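Local coordinates for protein diguanylate cyclase (Vibrio cholerae serotype O1, PDB 6EIB) that converts two molecules of GTP into cyclic di-GMP and diphosphate through its magnesium-dependent GGDEF domain and is involved in biofilm formation, at residues A[11-16]-A[83-88]; A[19-24]-A[124-129]; A[29-34]-A[134-139]; A[53-58]-A[109-114]. All coordinates share one frame; numbering follows the deposited sequence.

Contact 1 of 4, residues A[11-16]-A[83-88]; sequences RKLWAD and IIVLEN. With EDO (1,2-ethanediol), chain L.
Leu13 reaches from the helix onto strand 83-87 and meets the branched side chains of Ile83 and Val85. The tight spot is its CD1 against Ile83 CG2, 3.4 Å apart and closer than ordinary carbon-carbon contact, while CD2 lies against Val85 CG2 at a relaxed 4.2 Å. Ile83 divides its branches between two partners: CG1 runs anti to the backbone N (chi1 -178°) and carries CD1 to Trp14 CZ3, 4.0 Å away, leaving CG2 for the leucine. Partly exposed Trp14 thus brings its six-membered ring to the strand. Beta-branched residues suit the strand, and the flexible leucine packs its two methyls against them. On the solvent side Arg11 extends away; its NH2 donates to O2 of an ethanediol, probably from the crystallisation liquor, at 2.6 Å (164°). That O2 lies in the guanidinium plane, while O1 sits over one face. Phe73 also packs on Leu13 and Val85. The axes of 11-16 and 83-87 lie at 34°, the helix packing on a face of a GGDEF domain's mixed five-stranded sheet.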
loop_
_atom_site.group_PDB
_atom_site.type_symbol
_atom_site.label_atom_id
_atom_site.label_comp_id
_atom_site.label_asym_id
_atom_site.label_seq_id
_atom_site.Cartn_x
_atom_site.Cartn_y
_atom_site.Cartn_z
ATOM N N ARG A 11 9.684 9.220 -6.036
ATOM C CA ARG A 11 9.553 10.540 -6.625
ATOM C C ARG A 11 8.341 10.667 -7.560
ATOM O O ARG A 11 7.591 11.646 -7.486
ATOM C CB ARG A 11 10.844 10.880 -7.372
ATOM C CG ARG A 11 10.828 12.203 -8.020
ATOM C CD ARG A 11 12.140 12.460 -8.753
ATOM N NE ARG A 11 12.453 13.879 -8.710
ATOM C CZ ARG A 11 13.622 14.394 -8.348
ATOM N NH1 ARG A 11 14.637 13.603 -8.016
ATOM N NH2 ARG A 11 13.781 15.712 -8.356
ATOM N N LYS A 12 8.170 9.696 -8.453
ATOM C CA LYS A 12 7.070 9.736 -9.431
ATOM C C LYS A 12 5.730 9.585 -8.731
ATOM O O LYS A 12 4.705 10.129 -9.165
ATOM C CB LYS A 12 7.217 8.610 -10.444
ATOM C CG LYS A 12 8.131 8.881 -11.585
ATOM C CD LYS A 12 8.679 7.540 -12.069
ATOM C CE LYS A 12 9.896 7.711 -12.975
ATOM N NZ LYS A 12 10.445 6.364 -13.348
ATOM N N LEU A 13 5.739 8.780 -7.669
ATOM C CA LEU A 13 4.519 8.514 -6.925
ATOM C C LEU A 13 3.941 9.804 -6.376
ATOM O O LEU A 13 2.737 10.084 -6.551
ATOM C CB LEU A 13 4.771 7.504 -5.780
ATOM C CG LEU A 13 3.532 7.078 -4.954
ATOM C CD1 LEU A 13 3.124 8.087 -3.913
ATOM C CD2 LEU A 13 2.314 6.774 -5.893
ATOM N N TRP A 14 4.762 10.570 -5.658
ATOM C CA TRP A 14 4.208 11.749 -5.021
ATOM C C TRP A 14 3.665 12.721 -6.061
ATOM O O TRP A 14 2.603 13.315 -5.870
ATOM C CB TRP A 14 5.235 12.449 -4.145
ATOM C CG TRP A 14 5.700 11.675 -2.928
ATOM C CD1 TRP A 14 7.004 11.383 -2.605
ATOM C CD2 TRP A 14 4.891 11.122 -1.870
ATOM N NE1 TRP A 14 7.055 10.689 -1.415
ATOM C CE2 TRP A 14 5.781 10.530 -0.932
ATOM C CE3 TRP A 14 3.514 11.083 -1.610
ATOM C CZ2 TRP A 14 5.337 9.898 0.223
ATOM C CZ3 TRP A 14 3.074 10.438 -0.435
ATOM C CH2 TRP A 14 3.985 9.872 0.463
ATOM N N ALA A 15 4.398 12.893 -7.148
ATOM C CA ALA A 15 3.941 13.787 -8.228
ATOM C C ALA A 15 2.669 13.258 -8.885
ATOM O O ALA A 15 1.762 14.030 -9.156
ATOM C CB ALA A 15 5.037 13.986 -9.284
ATOM N N ASP A 16 2.598 11.954 -9.168
ATOM C CA ASP A 16 1.376 11.398 -9.748
ATOM C C ASP A 16 0.210 11.551 -8.764
ATOM O O ASP A 16 -0.919 11.886 -9.148
ATOM C CB ASP A 16 1.570 9.920 -10.134
ATOM C CG ASP A 16 2.406 9.748 -11.404
ATOM O OD1 ASP A 16 2.461 10.703 -12.199
ATOM O OD2 ASP A 16 3.002 8.670 -11.602
ATOM N N ILE A 83 2.803 2.719 -0.879
ATOM C CA ILE A 83 1.553 3.395 -1.023
ATOM C C ILE A 83 0.985 3.035 -2.397
ATOM O O ILE A 83 1.727 2.965 -3.377
ATOM C CB ILE A 83 1.779 4.901 -0.847
ATOM C CG1 ILE A 83 0.493 5.712 -0.931
ATOM C CG2 ILE A 83 2.687 5.387 -1.929
ATOM C CD1 ILE A 83 0.771 7.204 -0.488
ATOM N N ILE A 84 -0.317 2.783 -2.444
ATOM C CA ILE A 84 -1.016 2.582 -3.704
ATOM C C ILE A 84 -2.103 3.628 -3.824
ATOM O O ILE A 84 -2.932 3.792 -2.924
ATOM C CB ILE A 84 -1.614 1.184 -3.795
ATOM C CG1 ILE A 84 -0.513 0.147 -3.612
ATOM C CG2 ILE A 84 -2.314 0.951 -5.168
ATOM C CD1 ILE A 84 -1.056 -1.239 -3.395
ATOM N N VAL A 85 -2.106 4.313 -4.961
ATOM C CA VAL A 85 -3.101 5.334 -5.210
ATOM C C VAL A 85 -4.013 4.894 -6.306
ATOM O O VAL A 85 -3.532 4.536 -7.386
ATOM C CB VAL A 85 -2.434 6.679 -5.591
ATOM C CG1 VAL A 85 -3.504 7.730 -6.023
ATOM C CG2 VAL A 85 -1.571 7.179 -4.411
ATOM N N LEU A 86 -5.322 4.898 -6.041
ATOM C CA LEU A 86 -6.288 4.370 -7.026
ATOM C C LEU A 86 -7.240 5.457 -7.528
ATOM O O LEU A 86 -8.100 5.919 -6.786
ATOM C CB LEU A 86 -7.104 3.214 -6.444
ATOM C CG LEU A 86 -6.507 1.907 -5.903
ATOM C CD1 LEU A 86 -7.573 1.127 -5.160
ATOM C CD2 LEU A 86 -6.047 1.020 -7.031
ATOM N N GLU A 87 -7.065 5.905 -8.764
ATOM C CA GLU A 87 -7.990 6.914 -9.318
ATOM C C GLU A 87 -9.393 6.378 -9.571
ATOM O O GLU A 87 -9.580 5.199 -9.888
ATOM C CB GLU A 87 -7.429 7.521 -10.599
ATOM C CG GLU A 87 -6.188 8.365 -10.385
ATOM C CD GLU A 87 -5.870 9.216 -11.622
ATOM O OE1 GLU A 87 -4.984 8.802 -12.398
ATOM O OE2 GLU A 87 -6.503 10.282 -11.830
ATOM N N ASN A 88 -10.375 7.259 -9.434
ATOM C CA ASN A 88 -11.765 6.909 -9.687
ATOM C C ASN A 88 -12.146 5.597 -8.988
ATOM O O ASN A 88 -12.761 4.703 -9.592
ATOM C CB ASN A 88 -12.045 6.826 -11.204
ATOM C CG ASN A 88 -13.497 7.033 -11.512
ATOM O OD1 ASN A 88 -14.194 7.712 -10.754
ATOM N ND2 ASN A 88 -13.967 6.494 -12.645
HETATM C C1 EDO L . 14.295 17.327 -5.689
HETATM O O1 EDO L . 14.033 15.936 -5.476
HETATM C C2 EDO L . 15.735 17.503 -6.159
HETATM O O2 EDO L . 15.842 17.147 -7.545
#

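Contact 2 of 4, residues A[19-24]-A[124-129]; sequences AAFARA and SSLHHG. With EDO (1,2-ethanediol), chain O; SO4 (sulfate ion), chain E.
Segment 19-24 of helix 10-27 faces the point where strand 124-125 gives way to a loop, and the two backbones come nearest at Phe21 and Leu126, with CA atoms 7.6 Å apart. Leu126 is paired by backbone hydrogen bonds with Leu31 of the adjacent strand, which holds it in position facing the helix. Its side chain forks: CD1 approaches Phe21 CE2 to 3.5 Å, and CD2 rests on Ala24 CB at 3.8 Å. Phe21 departs from the helix with CG anti to the backbone N (chi1 -177°), which swings the ring over to the leucine, the two side chains crossing at about a right angle. Helix 10-27 thus packs against the end of strand 119-125, next to the central strand 31-38 of the GGDEF domain's sheet, with Ile136 of helix 133-148 also touching Phe21 and Leu126. Small Ala24 offers its CB to CD2, while the Phe21 ring gives CD1 a broad apolar surface. Just before the loop, Ser125 OG donates at 2.7 Å to O1 of a sulfate, probably from the crystallisation liquor, also bound by His90 ND1 and Val91 N.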
loop_
_atom_site.group_PDB
_atom_site.type_symbol
_atom_site.label_atom_id
_atom_site.label_comp_id
_atom_site.label_asym_id
_atom_site.label_seq_id
_atom_site.Cartn_x
_atom_site.Cartn_y
_atom_site.Cartn_z
ATOM N N ALA A 19 -1.050 15.126 -8.821
ATOM C CA ALA A 19 -1.826 15.454 -10.032
ATOM C C ALA A 19 -3.198 14.779 -9.942
ATOM O O ALA A 19 -4.222 15.352 -10.344
ATOM C CB ALA A 19 -1.079 15.039 -11.263
ATOM N N ALA A 20 -3.208 13.557 -9.414
ATOM C CA ALA A 20 -4.449 12.796 -9.201
ATOM C C ALA A 20 -5.410 13.471 -8.230
ATOM O O ALA A 20 -6.619 13.475 -8.449
ATOM C CB ALA A 20 -4.118 11.376 -8.689
ATOM N N PHE A 21 -4.870 14.070 -7.169
ATOM C CA PHE A 21 -5.669 14.803 -6.200
ATOM C C PHE A 21 -6.422 15.945 -6.883
ATOM O O PHE A 21 -7.648 16.119 -6.699
ATOM C CB PHE A 21 -4.716 15.331 -5.104
ATOM C CG PHE A 21 -5.386 16.058 -3.961
ATOM C CD1 PHE A 21 -5.762 17.392 -4.093
ATOM C CD2 PHE A 21 -5.563 15.432 -2.731
ATOM C CE1 PHE A 21 -6.360 18.079 -3.060
ATOM C CE2 PHE A 21 -6.142 16.115 -1.682
ATOM C CZ PHE A 21 -6.544 17.454 -1.848
ATOM N N ALA A 22 -5.698 16.737 -7.664
ATOM C CA ALA A 22 -6.306 17.894 -8.333
ATOM C C ALA A 22 -7.318 17.471 -9.386
ATOM O O ALA A 22 -8.361 18.105 -9.580
ATOM C CB ALA A 22 -5.226 18.751 -8.953
ATOM N N ARG A 23 -6.949 16.440 -10.132
ATOM C CA ARG A 23 -7.822 15.851 -11.162
ATOM C C ARG A 23 -9.117 15.328 -10.467
ATOM O O ARG A 23 -10.242 15.586 -10.906
ATOM C CB ARG A 23 -7.024 14.757 -11.902
ATOM C CG ARG A 23 -7.506 14.289 -13.245
ATOM C CD ARG A 23 -6.317 13.769 -14.078
ATOM N NE ARG A 23 -5.596 12.695 -13.389
ATOM C CZ ARG A 23 -4.272 12.633 -13.244
ATOM N NH1 ARG A 23 -3.494 13.580 -13.756
ATOM N NH2 ARG A 23 -3.725 11.610 -12.593
ATOM N N ALA A 24 -8.948 14.646 -9.335
ATOM C CA ALA A 24 -10.068 14.091 -8.581
ATOM C C ALA A 24 -11.070 15.128 -8.106
ATOM O O ALA A 24 -12.284 14.908 -8.199
ATOM C CB ALA A 24 -9.528 13.315 -7.352
ATOM N N SER A 124 -7.632 4.912 2.993
ATOM C CA SER A 124 -8.518 6.039 3.095
ATOM C C SER A 124 -8.751 6.542 1.699
ATOM O O SER A 124 -8.320 5.922 0.716
ATOM C CB SER A 124 -7.924 7.159 3.981
ATOM O OG SER A 124 -8.930 8.120 4.340
ATOM N N SER A 125 -9.410 7.687 1.614
ATOM C CA SER A 125 -9.651 8.292 0.319
ATOM C C SER A 125 -9.857 9.800 0.438
ATOM O O SER A 125 -10.040 10.328 1.535
ATOM C CB SER A 125 -10.856 7.645 -0.345
ATOM O OG SER A 125 -12.032 7.966 0.358
ATOM N N LEU A 126 -9.887 10.488 -0.704
ATOM C CA LEU A 126 -10.087 11.941 -0.712
ATOM C C LEU A 126 -11.389 12.300 0.010
ATOM O O LEU A 126 -12.422 11.669 -0.235
ATOM C CB LEU A 126 -10.142 12.457 -2.158
ATOM C CG LEU A 126 -10.489 13.924 -2.445
ATOM C CD1 LEU A 126 -9.380 14.816 -2.026
ATOM C CD2 LEU A 126 -10.851 14.123 -3.925
ATOM N N HIS A 127 -11.325 13.269 0.933
ATOM C CA HIS A 127 -12.516 13.823 1.595
ATOM C C HIS A 127 -12.711 15.290 1.129
ATOM O O HIS A 127 -11.761 15.939 0.681
ATOM C CB HIS A 127 -12.409 13.780 3.133
ATOM C CG HIS A 127 -12.419 12.398 3.719
ATOM N ND1 HIS A 127 -12.430 12.176 5.082
ATOM C CD2 HIS A 127 -12.399 11.173 3.139
ATOM C CE1 HIS A 127 -12.451 10.875 5.313
ATOM N NE2 HIS A 127 -12.420 10.242 4.155
ATOM N N HIS A 128 -13.912 15.833 1.265
ATOM C CA HIS A 128 -14.147 17.211 0.800
ATOM C C HIS A 128 -13.259 18.319 1.409
ATOM O O HIS A 128 -12.811 19.217 0.696
ATOM C CB HIS A 128 -15.627 17.530 0.983
ATOM C CG HIS A 128 -16.495 16.768 0.034
ATOM N ND1 HIS A 128 -16.384 16.902 -1.337
ATOM C CD2 HIS A 128 -17.417 15.794 0.240
ATOM C CE1 HIS A 128 -17.230 16.077 -1.928
ATOM N NE2 HIS A 128 -17.875 15.396 -0.992
ATOM N N GLY A 129 -12.960 18.253 2.687
ATOM C CA GLY A 129 -12.140 19.307 3.278
ATOM C C GLY A 129 -10.656 19.226 2.959
ATOM O O GLY A 129 -9.890 20.075 3.418
HETATM C C1 EDO O . -16.238 20.078 -1.612
HETATM O O1 EDO O . -17.230 19.971 -0.582
HETATM C C2 EDO O . -14.908 20.433 -0.966
HETATM O O2 EDO O . -13.822 20.042 -1.805
HETATM S S SO4 E . -15.390 7.591 -1.560
HETATM O O1 SO4 E . -13.971 7.930 -1.497
HETATM O O2 SO4 E . -15.530 6.166 -1.816
HETATM O O3 SO4 E . -16.053 7.934 -0.310
HETATM O O4 SO4 E . -16.016 8.308 -2.695
#

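Contact 3 of 4, residues A[29-34]-A[134-139]; sequences QPLSCI and ADIYRR. With SO4 (sulfate ion), chain G.
Ile136 lays its CG2 methyl against Cys33 CB, 3.5 Å away, a carbon pair closer than usual, with Cys33 SG at a looser 4.2 Å from the same methyl. Its other branch ends in CD1, which meets Leu31 CD2 at 4.2 Å, the two side chains crossing at about a right angle. The isoleucine therefore spans two residues on one side of the strand, while Ser32 between them points the opposite way. Its first torsion explains the division: CG1 lies anti to the carbonyl carbon (chi1 -58°) and CG2 anti to the backbone N, so that each branch has its own neighbour. A compact cysteine allows the helix to come close, with the CA atoms of Cys33 and Ile136 7.1 Å apart, and the longer Leu31, two residues earlier, suits the farther-reaching CD1. On the outer side of the helix Arg138, its chain extended from CG to NE, uses NH2 to donate at 2.8 Å to O1 of a sulfate, probably from the crystallisation liquor, and more weakly to O3; Tyr158 and Gln142 also bind this ion. Strand 31-38 pairs with strands 81-87 and 119-125 in the middle of the sheet. Helix 10-27 shares this face with helix 133-148, placing Ala20 and Ala24 on Leu31, while helix 91-107 packs on Ser32 and Ile34 from the opposite face.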
loop_
_atom_site.group_PDB
_atom_site.type_symbol
_atom_site.label_atom_id
_atom_site.label_comp_id
_atom_site.label_asym_id
_atom_site.label_seq_id
_atom_site.Cartn_x
_atom_site.Cartn_y
_atom_site.Cartn_z
ATOM N N GLN A 29 -14.221 12.853 -8.820
ATOM C CA GLN A 29 -14.120 11.410 -8.782
ATOM C C GLN A 29 -13.551 10.985 -7.427
ATOM O O GLN A 29 -12.724 11.718 -6.829
ATOM C CB GLN A 29 -13.214 10.910 -9.915
ATOM C CG GLN A 29 -13.730 11.217 -11.341
ATOM C CD GLN A 29 -12.691 10.869 -12.409
ATOM O OE1 GLN A 29 -11.523 10.601 -12.091
ATOM N NE2 GLN A 29 -13.106 10.858 -13.657
ATOM N N PRO A 30 -13.910 9.773 -6.980
ATOM C CA PRO A 30 -13.290 9.311 -5.723
ATOM C C PRO A 30 -11.822 8.976 -5.951
ATOM O O PRO A 30 -11.441 8.582 -7.055
ATOM C CB PRO A 30 -14.102 8.069 -5.360
ATOM C CG PRO A 30 -14.661 7.551 -6.707
ATOM C CD PRO A 30 -14.902 8.827 -7.524
ATOM N N LEU A 31 -10.997 9.089 -4.908
ATOM C CA LEU A 31 -9.575 8.832 -5.050
ATOM C C LEU A 31 -9.115 8.101 -3.806
ATOM O O LEU A 31 -9.082 8.710 -2.754
ATOM C CB LEU A 31 -8.782 10.151 -5.161
ATOM C CG LEU A 31 -7.255 10.086 -5.218
ATOM C CD1 LEU A 31 -6.773 9.354 -6.445
ATOM C CD2 LEU A 31 -6.594 11.474 -5.153
ATOM N N SER A 32 -8.646 6.868 -3.940
ATOM C CA SER A 32 -8.299 6.073 -2.744
ATOM C C SER A 32 -6.807 5.875 -2.556
ATOM O O SER A 32 -6.014 5.954 -3.497
ATOM C CB SER A 32 -8.988 4.699 -2.800
ATOM O OG SER A 32 -10.394 4.804 -2.620
ATOM N N CYS A 33 -6.418 5.609 -1.302
ATOM C CA CYS A 33 -5.027 5.545 -0.974
ATOM C C CYS A 33 -4.815 4.373 -0.027
ATOM O O CYS A 33 -5.512 4.282 0.972
ATOM C CB CYS A 33 -4.609 6.866 -0.316
ATOM S SG CYS A 33 -2.896 6.939 0.147
ATOM N N ILE A 34 -3.891 3.476 -0.358
ATOM C CA ILE A 34 -3.567 2.341 0.543
ATOM C C ILE A 34 -2.143 2.440 0.994
ATOM O O ILE A 34 -1.241 2.534 0.162
ATOM C CB ILE A 34 -3.714 0.962 -0.146
ATOM C CG1 ILE A 34 -5.112 0.784 -0.747
ATOM C CG2 ILE A 34 -3.418 -0.168 0.889
ATOM C CD1 ILE A 34 -5.194 -0.394 -1.826
ATOM N N ALA A 134 -1.262 15.220 1.590
ATOM C CA ALA A 134 -0.886 14.880 2.974
ATOM C C ALA A 134 -2.130 14.660 3.844
ATOM O O ALA A 134 -2.089 13.899 4.817
ATOM C CB ALA A 134 0.034 15.994 3.592
ATOM N N ASP A 135 -3.248 15.301 3.520
ATOM C CA ASP A 135 -4.488 15.050 4.288
ATOM C C ASP A 135 -4.955 13.602 4.125
ATOM O O ASP A 135 -5.576 13.034 5.039
ATOM C CB ASP A 135 -5.632 15.961 3.856
ATOM C CG ASP A 135 -5.431 17.422 4.296
ATOM O OD1 ASP A 135 -5.032 17.622 5.467
ATOM O OD2 ASP A 135 -5.672 18.327 3.454
ATOM N N ILE A 136 -4.758 13.050 2.931
ATOM C CA ILE A 136 -5.170 11.659 2.652
ATOM C C ILE A 136 -4.174 10.675 3.282
ATOM O O ILE A 136 -4.575 9.743 3.981
ATOM C CB ILE A 136 -5.278 11.387 1.140
ATOM C CG1 ILE A 136 -6.285 12.350 0.504
ATOM C CG2 ILE A 136 -5.756 9.931 0.857
ATOM C CD1 ILE A 136 -6.495 12.142 -1.054
ATOM N N TYR A 137 -2.886 10.898 3.024
ATOM C CA TYR A 137 -1.833 10.043 3.565
ATOM C C TYR A 137 -1.906 9.950 5.089
ATOM O O TYR A 137 -1.706 8.868 5.670
ATOM C CB TYR A 137 -0.430 10.575 3.173
ATOM C CG TYR A 137 0.654 9.717 3.822
ATOM C CD1 TYR A 137 0.943 8.452 3.320
ATOM C CD2 TYR A 137 1.290 10.112 4.997
ATOM C CE1 TYR A 137 1.893 7.615 3.928
ATOM C CE2 TYR A 137 2.237 9.267 5.629
ATOM C CZ TYR A 137 2.536 8.024 5.072
ATOM O OH TYR A 137 3.471 7.149 5.651
ATOM N N ARG A 138 -2.194 11.070 5.743
ATOM C CA ARG A 138 -2.343 11.085 7.199
ATOM C C ARG A 138 -3.394 10.066 7.657
ATOM O O ARG A 138 -3.213 9.353 8.668
ATOM C CB ARG A 138 -2.709 12.492 7.684
ATOM C CG ARG A 138 -3.105 12.524 9.098
ATOM C CD ARG A 138 -3.526 13.898 9.508
ATOM N NE ARG A 138 -3.890 13.874 10.915
ATOM C CZ ARG A 138 -5.123 13.618 11.331
ATOM N NH1 ARG A 138 -6.089 13.403 10.432
ATOM N NH2 ARG A 138 -5.386 13.605 12.630
ATOM N N ARG A 139 -4.494 9.972 6.910
ATOM C CA ARG A 139 -5.570 9.049 7.288
ATOM C C ARG A 139 -5.211 7.594 6.957
ATOM O O ARG A 139 -5.484 6.703 7.755
ATOM C CB ARG A 139 -6.892 9.451 6.617
ATOM C CG ARG A 139 -7.512 10.755 7.159
ATOM C CD ARG A 139 -8.878 10.953 6.614
ATOM N NE ARG A 139 -8.829 11.041 5.161
ATOM C CZ ARG A 139 -8.853 12.196 4.485
ATOM N NH1 ARG A 139 -8.959 13.346 5.146
ATOM N NH2 ARG A 139 -8.808 12.198 3.154
HETATM S S SO4 G . -8.224 12.599 13.963
HETATM O O1 SO4 G . -7.431 11.725 13.110
HETATM O O2 SO4 G . -9.078 11.775 14.811
HETATM O O3 SO4 G . -7.336 13.382 14.823
HETATM O O4 SO4 G . -9.032 13.472 13.119
#

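Contact 4 of 4, residues A[53-58]-A[109-114]; sequences GDEVLC and PFFEQN
Phe111 O accepts a hydrogen bond from Asn114 N at 2.8 Å, closing the type I turn that begins at Phe111, the residue whose ring the loop presents to Glu55 and Val56. Glu55 OE1 approaches the edge of this ring, near its plane, and lies 3.7 Å from CE1. The carboxylate is turned 40° from the ring, and the oxygen faces the hydrogen-bearing rim, where the ring carries partial positive charge. Farther inside, Val56 offers CG2 to both phenylalanines, 3.6 Å from Phe111 CZ and 4.1 Å from Phe110 CE1, each side chain crossing that of the valine at about a right angle. Val56 CG2 lies anti to the carbonyl carbon, CG1 anti to the backbone N (chi1 179°), and this spread lets CG1 meet Phe110 CZ as well. Phe110 CB packs on the Phe111 ring, over the centre of one face and 3.7 Å above its plane. Phe110 also makes edge-to-face contacts with His108 and Phe59, and Phe111 meets Phe48. Apolar Phe110 and Val56 suit the buried inner side, while partly exposed Phe111 and exposed Glu55 form the border. The loop thus appears to be held to helix 50-67 mainly by dispersion and shape, to which the carboxylate-ring edge contact probably adds a modest electrostatic attraction.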
loop_
_atom_site.group_PDB
_atom_site.type_symbol
_atom_site.label_atom_id
_atom_site.label_comp_id
_atom_site.label_asym_id
_atom_site.label_seq_id
_atom_site.Cartn_x
_atom_site.Cartn_y
_atom_site.Cartn_z
ATOM N N GLY A 53 15.523 -10.118 0.974
ATOM C CA GLY A 53 14.606 -9.066 1.378
ATOM C C GLY A 53 14.087 -8.363 0.142
ATOM O O GLY A 53 12.892 -8.093 0.018
ATOM N N ASP A 54 14.992 -8.081 -0.788
ATOM C CA ASP A 54 14.629 -7.458 -2.057
ATOM C C ASP A 54 13.682 -8.299 -2.912
ATOM O O ASP A 54 12.856 -7.746 -3.635
ATOM C CB ASP A 54 15.905 -7.132 -2.836
ATOM C CG ASP A 54 16.578 -5.866 -2.334
ATOM O OD1 ASP A 54 16.090 -5.300 -1.333
ATOM O OD2 ASP A 54 17.614 -5.467 -2.916
ATOM N N GLU A 55 13.803 -9.626 -2.843
ATOM C CA GLU A 55 12.890 -10.499 -3.587
ATOM C C GLU A 55 11.475 -10.365 -3.084
ATOM O O GLU A 55 10.516 -10.445 -3.866
ATOM C CB GLU A 55 13.320 -11.966 -3.490
ATOM C CG GLU A 55 14.550 -12.316 -4.297
ATOM C CD GLU A 55 14.976 -13.777 -4.123
ATOM O OE1 GLU A 55 14.356 -14.505 -3.304
ATOM O OE2 GLU A 55 15.934 -14.185 -4.811
ATOM N N VAL A 56 11.351 -10.224 -1.764
ATOM C CA VAL A 56 10.057 -10.029 -1.120
ATOM C C VAL A 56 9.411 -8.747 -1.612
ATOM O O VAL A 56 8.229 -8.734 -1.973
ATOM C CB VAL A 56 10.178 -9.944 0.416
ATOM C CG1 VAL A 56 8.785 -9.725 1.027
ATOM C CG2 VAL A 56 10.839 -11.196 0.977
ATOM N N LEU A 57 10.195 -7.668 -1.620
ATOM C CA LEU A 57 9.715 -6.374 -2.102
ATOM C C LEU A 57 9.260 -6.518 -3.564
ATOM O O LEU A 57 8.202 -6.035 -3.952
ATOM C CB LEU A 57 10.816 -5.324 -2.011
ATOM C CG LEU A 57 11.366 -4.968 -0.625
ATOM C CD1 LEU A 57 12.594 -4.100 -0.735
ATOM C CD2 LEU A 57 10.313 -4.296 0.188
ATOM N N CYS A 58 10.052 -7.230 -4.351
ATOM C CA CYS A 58 9.729 -7.415 -5.753
ATOM C C CYS A 58 8.449 -8.199 -5.978
ATOM O O CYS A 58 7.620 -7.793 -6.801
ATOM C CB CYS A 58 10.881 -8.113 -6.466
ATOM S SG CYS A 58 12.224 -6.983 -6.807
ATOM N N PRO A 109 4.456 -18.765 -0.150
ATOM C CA PRO A 109 5.621 -19.305 0.559
ATOM C C PRO A 109 6.910 -18.713 -0.008
ATOM O O PRO A 109 7.002 -18.560 -1.247
ATOM C CB PRO A 109 5.553 -20.805 0.258
ATOM C CG PRO A 109 4.886 -20.862 -1.094
ATOM C CD PRO A 109 3.901 -19.729 -1.127
ATOM N N PHE A 110 7.856 -18.347 0.860
ATOM C CA PHE A 110 9.071 -17.685 0.412
ATOM C C PHE A 110 10.290 -18.537 0.673
ATOM O O PHE A 110 10.432 -19.048 1.777
ATOM C CB PHE A 110 9.267 -16.343 1.141
ATOM C CG PHE A 110 8.394 -15.223 0.638
ATOM C CD1 PHE A 110 8.770 -14.496 -0.479
ATOM C CD2 PHE A 110 7.209 -14.894 1.283
ATOM C CE1 PHE A 110 7.995 -13.480 -0.953
ATOM C CE2 PHE A 110 6.415 -13.870 0.792
ATOM C CZ PHE A 110 6.816 -13.158 -0.317
ATOM N N PHE A 111 11.198 -18.636 -0.300
ATOM C CA PHE A 111 12.510 -19.225 -0.062
ATOM C C PHE A 111 12.441 -20.739 0.187
ATOM O O PHE A 111 11.362 -21.292 0.393
ATOM C CB PHE A 111 13.212 -18.562 1.131
ATOM C CG PHE A 111 13.061 -17.058 1.182
ATOM C CD1 PHE A 111 13.167 -16.284 0.032
ATOM C CD2 PHE A 111 12.803 -16.422 2.398
ATOM C CE1 PHE A 111 13.028 -14.880 0.092
ATOM C CE2 PHE A 111 12.661 -15.034 2.461
ATOM C CZ PHE A 111 12.768 -14.276 1.301
ATOM N N GLU A 112 13.590 -21.389 0.084
ATOM C CA GLU A 112 13.694 -22.826 0.329
ATOM C C GLU A 112 12.906 -23.314 1.545
ATOM O O GLU A 112 12.426 -24.456 1.552
ATOM C CB GLU A 112 15.167 -23.235 0.457
ATOM C CG GLU A 112 15.395 -24.760 0.447
ATOM C CD GLU A 112 15.199 -25.398 1.819
ATOM O OE1 GLU A 112 14.964 -26.623 1.874
ATOM O OE2 GLU A 112 15.275 -24.669 2.844
ATOM N N GLN A 113 12.785 -22.500 2.590
ATOM C CA GLN A 113 12.068 -23.024 3.745
ATOM C C GLN A 113 10.609 -22.620 3.834
ATOM O O GLN A 113 9.997 -22.796 4.889
ATOM C CB GLN A 113 12.799 -22.672 5.045
ATOM C CG GLN A 113 12.881 -21.208 5.403
ATOM C CD GLN A 113 13.805 -21.036 6.595
ATOM O OE1 GLN A 113 15.016 -20.893 6.421
ATOM N NE2 GLN A 113 13.248 -21.087 7.810
ATOM N N ASN A 114 10.036 -22.125 2.730
ATOM C CA ASN A 114 8.615 -21.792 2.705
ATOM C C ASN A 114 8.246 -20.876 3.863
ATOM O O ASN A 114 7.273 -21.100 4.572
ATOM C CB ASN A 114 7.758 -23.042 2.752
ATOM C CG ASN A 114 7.981 -23.925 1.556
ATOM O OD1 ASN A 114 8.074 -23.440 0.427
ATOM N ND2 ASN A 114 8.096 -25.235 1.796
#

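How the contacts relate
Contacts 1, 2 and 3 form a continuous cluster at one end of the sheet, their centres 7 to 11 Å apart, whereas contact 4 lies on the opposite side of the chain's centre, with its own centre 26 to 35 Å from theirs. A salt bridge from Glu87 OE2 to Arg23 NE, 3.0 Å, joins contacts 1 and 2. Strand pairing ties contact 3 to both others, through Ile84 O with Ile34 N and Ser124 O with Cys33 N, 2.8 Å each. Contact 4 is nearer the probable magnesium site: the Val56 side chain is about 4 Å from that of Ile38 and about 8 Å from that of Glu80, the predicted proton acceptor, while the Ile83 side chain of contact 1 is about 10 Å from that of Asp37.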